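Local coordinates for DltD domain-containing protein (Beauveria bassiana, PDB 7D78), which probably acts as a thioesterase of the alpha/beta hydrolase fold that cyclises polyketide chains into medium-ring lactones, at residues G42-M56 against I71-Y85. Numbering follows the deposited sequence. Where two conformers were deposited one is given.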
loop_
_atom_site.group_PDB
_atom_site.type_symbol
_atom_site.label_atom_id
_atom_site.label_comp_id
_atom_site.label_asym_id
_atom_site.label_seq_id
_atom_site.Cartn_x
_atom_site.Cartn_y
_atom_site.Cartn_z
ATOM N N GLY A 42 16.605 -18.032 1.283
ATOM C CA GLY A 42 17.434 -17.522 2.357
ATOM C C GLY A 42 18.284 -18.593 3.012
ATOM O O GLY A 42 18.239 -19.770 2.644
ATOM N N ARG A 43 19.085 -18.154 3.990
ATOM C CA ARG A 43 19.934 -19.032 4.792
ATOM C C ARG A 43 19.234 -19.327 6.109
ATOM O O ARG A 43 18.820 -18.399 6.806
ATOM C CB ARG A 43 21.284 -18.392 5.104
ATOM C CG ARG A 43 22.106 -17.943 3.918
ATOM C CD ARG A 43 23.384 -17.329 4.447
ATOM N NE ARG A 43 24.389 -17.140 3.406
ATOM C CZ ARG A 43 25.653 -16.822 3.650
ATOM N NH1 ARG A 43 26.072 -16.670 4.901
ATOM N NH2 ARG A 43 26.498 -16.665 2.641
ATOM N N PHE A 44 19.114 -20.606 6.449
ATOM C CA PHE A 44 18.522 -21.031 7.711
ATOM C C PHE A 44 19.619 -21.620 8.585
ATOM O O PHE A 44 20.245 -22.619 8.211
ATOM C CB PHE A 44 17.409 -22.049 7.485
ATOM C CG PHE A 44 16.692 -22.445 8.740
ATOM C CD1 PHE A 44 15.886 -21.534 9.406
ATOM C CD2 PHE A 44 16.832 -23.723 9.261
ATOM C CE1 PHE A 44 15.215 -21.886 10.561
ATOM C CE2 PHE A 44 16.165 -24.092 10.420
ATOM C CZ PHE A 44 15.353 -23.170 11.076
ATOM N N TYR A 45 19.865 -20.982 9.718
ATOM C CA TYR A 45 20.857 -21.416 10.700
ATOM C C TYR A 45 20.106 -22.174 11.794
ATOM O O TYR A 45 19.504 -21.560 12.677
ATOM C CB TYR A 45 21.608 -20.211 11.259
ATOM C CG TYR A 45 22.490 -19.462 10.267
ATOM C CD1 TYR A 45 21.937 -18.614 9.306
ATOM C CD2 TYR A 45 23.879 -19.579 10.316
ATOM C CE1 TYR A 45 22.746 -17.906 8.410
ATOM C CE2 TYR A 45 24.699 -18.881 9.424
ATOM C CZ TYR A 45 24.125 -18.045 8.475
ATOM O OH TYR A 45 24.927 -17.353 7.593
ATOM N N ALA A 46 20.122 -23.506 11.722
ATOM C CA ALA A 46 19.322 -24.353 12.600
ATOM C C ALA A 46 20.021 -24.575 13.939
ATOM O O ALA A 46 21.243 -24.488 14.050
ATOM C CB ALA A 46 19.054 -25.709 11.945
ATOM N N VAL A 47 19.227 -24.872 14.963
ATOM C CA VAL A 47 19.763 -25.318 16.241
ATOM C C VAL A 47 19.324 -26.757 16.456
ATOM O O VAL A 47 18.370 -27.244 15.842
ATOM C CB VAL A 47 19.324 -24.429 17.423
ATOM C CG1 VAL A 47 19.751 -22.986 17.180
ATOM C CG2 VAL A 47 17.817 -24.539 17.644
ATOM N N ASP A 48 20.056 -27.453 17.325
ATOM C CA ASP A 48 19.702 -28.825 17.654
ATOM C C ASP A 48 18.422 -28.843 18.477
ATOM O O ASP A 48 18.136 -27.916 19.237
ATOM C CB ASP A 48 20.831 -29.506 18.432
ATOM C CG ASP A 48 22.133 -29.556 17.653
ATOM O OD1 ASP A 48 22.111 -29.953 16.465
ATOM O OD2 ASP A 48 23.184 -29.197 18.232
ATOM N N GLY A 49 17.642 -29.907 18.311
ATOM C CA GLY A 49 16.411 -30.017 19.072
ATOM C C GLY A 49 15.344 -29.108 18.498
ATOM O O GLY A 49 15.167 -29.004 17.280
ATOM N N LYS A 50 14.619 -28.438 19.379
ATOM C CA LYS A 50 13.560 -27.518 18.977
ATOM C C LYS A 50 13.726 -26.246 19.785
ATOM O O LYS A 50 13.878 -26.313 21.006
ATOM C CB LYS A 50 12.164 -28.117 19.212
ATOM C CG LYS A 50 11.031 -27.303 18.601
ATOM C CD LYS A 50 9.676 -27.884 18.924
ATOM C CE LYS A 50 8.849 -28.010 17.689
ATOM N NZ LYS A 50 7.724 -28.995 17.793
ATOM N N GLY A 51 13.702 -25.095 19.111
ATOM C CA GLY A 51 13.931 -23.833 19.777
ATOM C C GLY A 51 13.307 -22.653 19.053
ATOM O O GLY A 51 12.707 -22.797 17.980
ATOM N N PRO A 52 13.447 -21.458 19.632
ATOM C CA PRO A 52 12.872 -20.257 19.016
ATOM C C PRO A 52 13.514 -19.960 17.669
ATOM O O PRO A 52 14.564 -20.497 17.303
ATOM C CB PRO A 52 13.179 -19.149 20.026
ATOM C CG PRO A 52 14.396 -19.658 20.780
ATOM C CD PRO A 52 14.234 -21.148 20.842
ATOM N N ALA A 53 12.855 -19.086 16.911
ATOM C CA ALA A 53 13.356 -18.699 15.597
ATOM C C ALA A 53 13.293 -17.188 15.435
ATOM O O ALA A 53 12.306 -16.555 15.819
ATOM C CB ALA A 53 12.559 -19.383 14.474
ATOM N N ILE A 54 14.344 -16.617 14.850
ATOM C CA ILE A 54 14.410 -15.194 14.536
ATOM C C ILE A 54 14.488 -15.068 13.023
ATOM O O ILE A 54 15.407 -15.612 12.404
ATOM C CB ILE A 54 15.621 -14.515 15.195
ATOM C CG1 ILE A 54 15.600 -14.699 16.718
ATOM C CG2 ILE A 54 15.686 -13.052 14.793
ATOM C CD1 ILE A 54 16.924 -14.321 17.374
ATOM N N ILE A 55 13.528 -14.361 12.428
ATOM C CA ILE A 55 13.511 -14.110 10.986
ATOM C C ILE A 55 14.026 -12.697 10.756
ATOM O O ILE A 55 13.430 -11.732 11.246
ATOM C CB ILE A 55 12.102 -14.285 10.397
ATOM C CG1 ILE A 55 11.648 -15.744 10.485
ATOM C CG2 ILE A 55 12.064 -13.798 8.928
ATOM C CD1 ILE A 55 10.107 -15.905 10.473
ATOM N N MET A 56 15.132 -12.570 10.018
ATOM C CA MET A 56 15.834 -11.302 9.836
ATOM C C MET A 56 15.585 -10.765 8.429
ATOM O O MET A 56 15.913 -11.433 7.444
ATOM C CB MET A 56 17.341 -11.475 10.066
ATOM C CG MET A 56 17.714 -11.966 11.469
ATOM S SD MET A 56 19.482 -12.325 11.620
ATOM C CE MET A 56 20.178 -10.676 11.563
ATOM N N ILE A 71 25.622 -11.760 12.551
ATOM C CA ILE A 71 24.609 -11.716 13.604
ATOM C C ILE A 71 23.905 -13.064 13.727
ATOM O O ILE A 71 23.647 -13.545 14.840
ATOM C CB ILE A 71 23.605 -10.577 13.326
ATOM C CG1 ILE A 71 24.333 -9.270 13.009
ATOM C CG2 ILE A 71 22.636 -10.386 14.494
ATOM C CD1 ILE A 71 24.788 -8.518 14.232
ATOM N N ALA A 72 23.589 -13.700 12.589
ATOM C CA ALA A 72 22.872 -14.974 12.615
ATOM C C ALA A 72 23.692 -16.075 13.282
ATOM O O ALA A 72 23.138 -16.929 13.991
ATOM C CB ALA A 72 22.498 -15.397 11.199
ATOM N N GLU A 73 25.003 -16.101 13.027
ATOM C CA GLU A 73 25.865 -17.088 13.676
ATOM C C GLU A 73 25.826 -16.942 15.194
ATOM O O GLU A 73 25.778 -17.943 15.919
ATOM C CB GLU A 73 27.299 -16.946 13.164
ATOM C CG GLU A 73 27.448 -17.221 11.677
ATOM C CD GLU A 73 28.861 -16.967 11.172
ATOM O OE1 GLU A 73 29.774 -16.799 12.008
ATOM O OE2 GLU A 73 29.057 -16.937 9.940
ATOM N N THR A 74 25.848 -15.702 15.692
ATOM C CA THR A 74 25.741 -15.475 17.131
ATOM C C THR A 74 24.386 -15.927 17.651
ATOM O O THR A 74 24.301 -16.607 18.681
ATOM C CB THR A 74 25.974 -13.998 17.461
ATOM O OG1 THR A 74 27.301 -13.627 17.078
ATOM C CG2 THR A 74 25.801 -13.739 18.961
ATOM N N PHE A 75 23.312 -15.553 16.950
ATOM C CA PHE A 75 21.980 -16.004 17.346
ATOM C C PHE A 75 21.927 -17.525 17.405
ATOM O O PHE A 75 21.434 -18.107 18.377
ATOM C CB PHE A 75 20.929 -15.474 16.367
ATOM C CG PHE A 75 20.604 -14.011 16.529
ATOM C CD1 PHE A 75 20.926 -13.326 17.691
ATOM C CD2 PHE A 75 19.947 -13.321 15.510
ATOM C CE1 PHE A 75 20.611 -11.980 17.838
ATOM C CE2 PHE A 75 19.632 -11.971 15.644
ATOM C CZ PHE A 75 19.962 -11.296 16.804
ATOM N N GLN A 76 22.459 -18.185 16.375
ATOM C CA GLN A 76 22.455 -19.642 16.343
ATOM C C GLN A 76 23.232 -20.235 17.514
ATOM O O GLN A 76 22.804 -21.229 18.111
ATOM C CB GLN A 76 23.047 -20.123 15.025
ATOM C CG GLN A 76 23.108 -21.613 14.888
ATOM C CD GLN A 76 23.877 -22.025 13.654
ATOM O OE1 GLN A 76 24.936 -21.476 13.359
ATOM N NE2 GLN A 76 23.343 -22.982 12.921
ATOM N N SER A 77 24.383 -19.650 17.850
ATOM C CA SER A 77 25.181 -20.192 18.944
ATOM C C SER A 77 24.528 -19.968 20.298
ATOM O O SER A 77 24.901 -20.634 21.267
ATOM C CB SER A 77 26.579 -19.578 18.946
ATOM O OG SER A 77 26.534 -18.233 19.369
ATOM N N GLN A 78 23.573 -19.043 20.395
ATOM C CA GLN A 78 22.829 -18.830 21.625
ATOM C C GLN A 78 21.484 -19.550 21.622
ATOM O O GLN A 78 20.652 -19.301 22.502
ATOM C CB GLN A 78 22.652 -17.332 21.872
ATOM C CG GLN A 78 23.984 -16.636 22.159
ATOM C CD GLN A 78 23.827 -15.187 22.574
ATOM O OE1 GLN A 78 22.803 -14.793 23.126
ATOM N NE2 GLN A 78 24.855 -14.386 22.320
ATOM N N GLY A 79 21.257 -20.443 20.668
ATOM C CA GLY A 79 20.082 -21.289 20.683
ATOM C C GLY A 79 18.907 -20.817 19.851
ATOM O O GLY A 79 17.798 -21.339 20.033
ATOM N N PHE A 80 19.105 -19.860 18.944
ATOM C CA PHE A 80 18.029 -19.331 18.107
ATOM C C PHE A 80 18.205 -19.806 16.669
ATOM O O PHE A 80 19.202 -19.457 16.025
ATOM C CB PHE A 80 18.007 -17.803 18.141
ATOM C CG PHE A 80 17.700 -17.222 19.493
ATOM C CD1 PHE A 80 16.387 -17.033 19.899
ATOM C CD2 PHE A 80 18.726 -16.849 20.353
ATOM C CE1 PHE A 80 16.099 -16.495 21.151
ATOM C CE2 PHE A 80 18.447 -16.310 21.606
ATOM C CZ PHE A 80 17.132 -16.132 22.002
ATOM N N ASN A 81 17.254 -20.602 16.169
ATOM C CA ASN A 81 17.119 -20.743 14.720
ATOM C C ASN A 81 17.070 -19.348 14.118
ATOM O O ASN A 81 16.358 -18.481 14.624
ATOM C CB ASN A 81 15.841 -21.486 14.327
ATOM C CG ASN A 81 15.779 -22.913 14.828
ATOM O OD1 ASN A 81 16.424 -23.820 14.287
ATOM N ND2 ASN A 81 14.932 -23.134 15.819
ATOM N N THR A 82 17.833 -19.124 13.050
ATOM C CA THR A 82 17.862 -17.817 12.407
ATOM C C THR A 82 17.709 -17.980 10.901
ATOM O O THR A 82 18.407 -18.789 10.286
ATOM C CB THR A 82 19.158 -17.057 12.737
ATOM O OG1 THR A 82 19.316 -16.975 14.159
ATOM C CG2 THR A 82 19.080 -15.647 12.188
ATOM N N TYR A 83 16.792 -17.213 10.315
ATOM C CA TYR A 83 16.557 -17.197 8.873
ATOM C C TYR A 83 16.857 -15.799 8.354
ATOM O O TYR A 83 16.187 -14.838 8.744
ATOM C CB TYR A 83 15.108 -17.580 8.558
ATOM C CG TYR A 83 14.765 -17.745 7.081
ATOM C CD1 TYR A 83 15.496 -18.602 6.277
ATOM C CD2 TYR A 83 13.673 -17.079 6.511
ATOM C CE1 TYR A 83 15.178 -18.789 4.940
ATOM C CE2 TYR A 83 13.333 -17.266 5.169
ATOM C CZ TYR A 83 14.100 -18.122 4.385
ATOM O OH TYR A 83 13.800 -18.329 3.047
ATOM N N ILE A 84 17.888 -15.673 7.520
ATOM C CA ILE A 84 18.128 -14.462 6.739
ATOM C C ILE A 84 17.705 -14.756 5.310
ATOM O O ILE A 84 18.052 -15.809 4.762
ATOM C CB ILE A 84 19.604 -14.022 6.783
ATOM C CG1 ILE A 84 20.277 -14.389 8.103
ATOM C CG2 ILE A 84 19.731 -12.523 6.536
ATOM C CD1 ILE A 84 21.758 -14.089 8.074
ATOM N N TYR A 85 16.964 -13.838 4.697
ATOM C CA TYR A 85 16.424 -14.095 3.369
ATOM C C TYR A 85 16.557 -12.857 2.493
ATOM O O TYR A 85 16.664 -11.726 2.981
ATOM C CB TYR A 85 14.941 -14.548 3.438
ATOM C CG TYR A 85 14.002 -13.425 3.856
ATOM C CD1 TYR A 85 13.811 -13.120 5.198
ATOM C CD2 TYR A 85 13.345 -12.647 2.903
ATOM C CE1 TYR A 85 12.976 -12.071 5.590
ATOM C CE2 TYR A 85 12.520 -11.595 3.275
ATOM C CZ TYR A 85 12.339 -11.314 4.617
ATOM O OH TYR A 85 11.514 -10.286 4.973
HETATM O O HOH W 1 27.481 -17.720 8.101
#
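Strand 81-85 lies between both strands of segment 42-56, antiparallel to 42-45 at 170° and parallel to 51-56, whose axis passes 4.6 Å away. Tyr-45 N gives Thr-82 O an almost straight 2.7 Å bond, and Met-56 N gives Tyr-83 O an equally straight one of 2.8 Å. At the start of strand 81-85, Asn-81 ties the loop after strand 42-45 to the start of strand 51-56: its OD1 accepts Val-47 N (3.1 Å) from above the carbonyl plane and also meets Ser-122, while ND2 donates to Pro-52 O (3.0 Å), a double role suited to an amide. Strand 51-57, helix 68-77 and strand 81-86 form a beta-alpha-beta crossover of the alpha/beta hydrolase fold, and Gly-79, with positive phi, ends the helix in a Schellman motif. Between helix and sheet, Ile-54 CD1 sits over one face of the Phe-75 ring, 3.8 Å from its centroid, while Met-56 SD approaches the ring edge; a bend at chi3 (71°) carries Met-56 CE to Ile-71 CG2. Ala-72, small enough for close approach, puts CB over the Tyr-45 ring, whose OH takes a bond from Arg-43 NH1 and shares a water with Glu-73 OE2. Replacing Tyr-45 with alanine would probably uncover Ala-72 and deprive Arg-43 NH1 of its hydroxyl acceptor. Crossing the Tyr-45 side chain at about a right angle, Gln-76 donates from NE2 to Ala-46 O (2.8 Å).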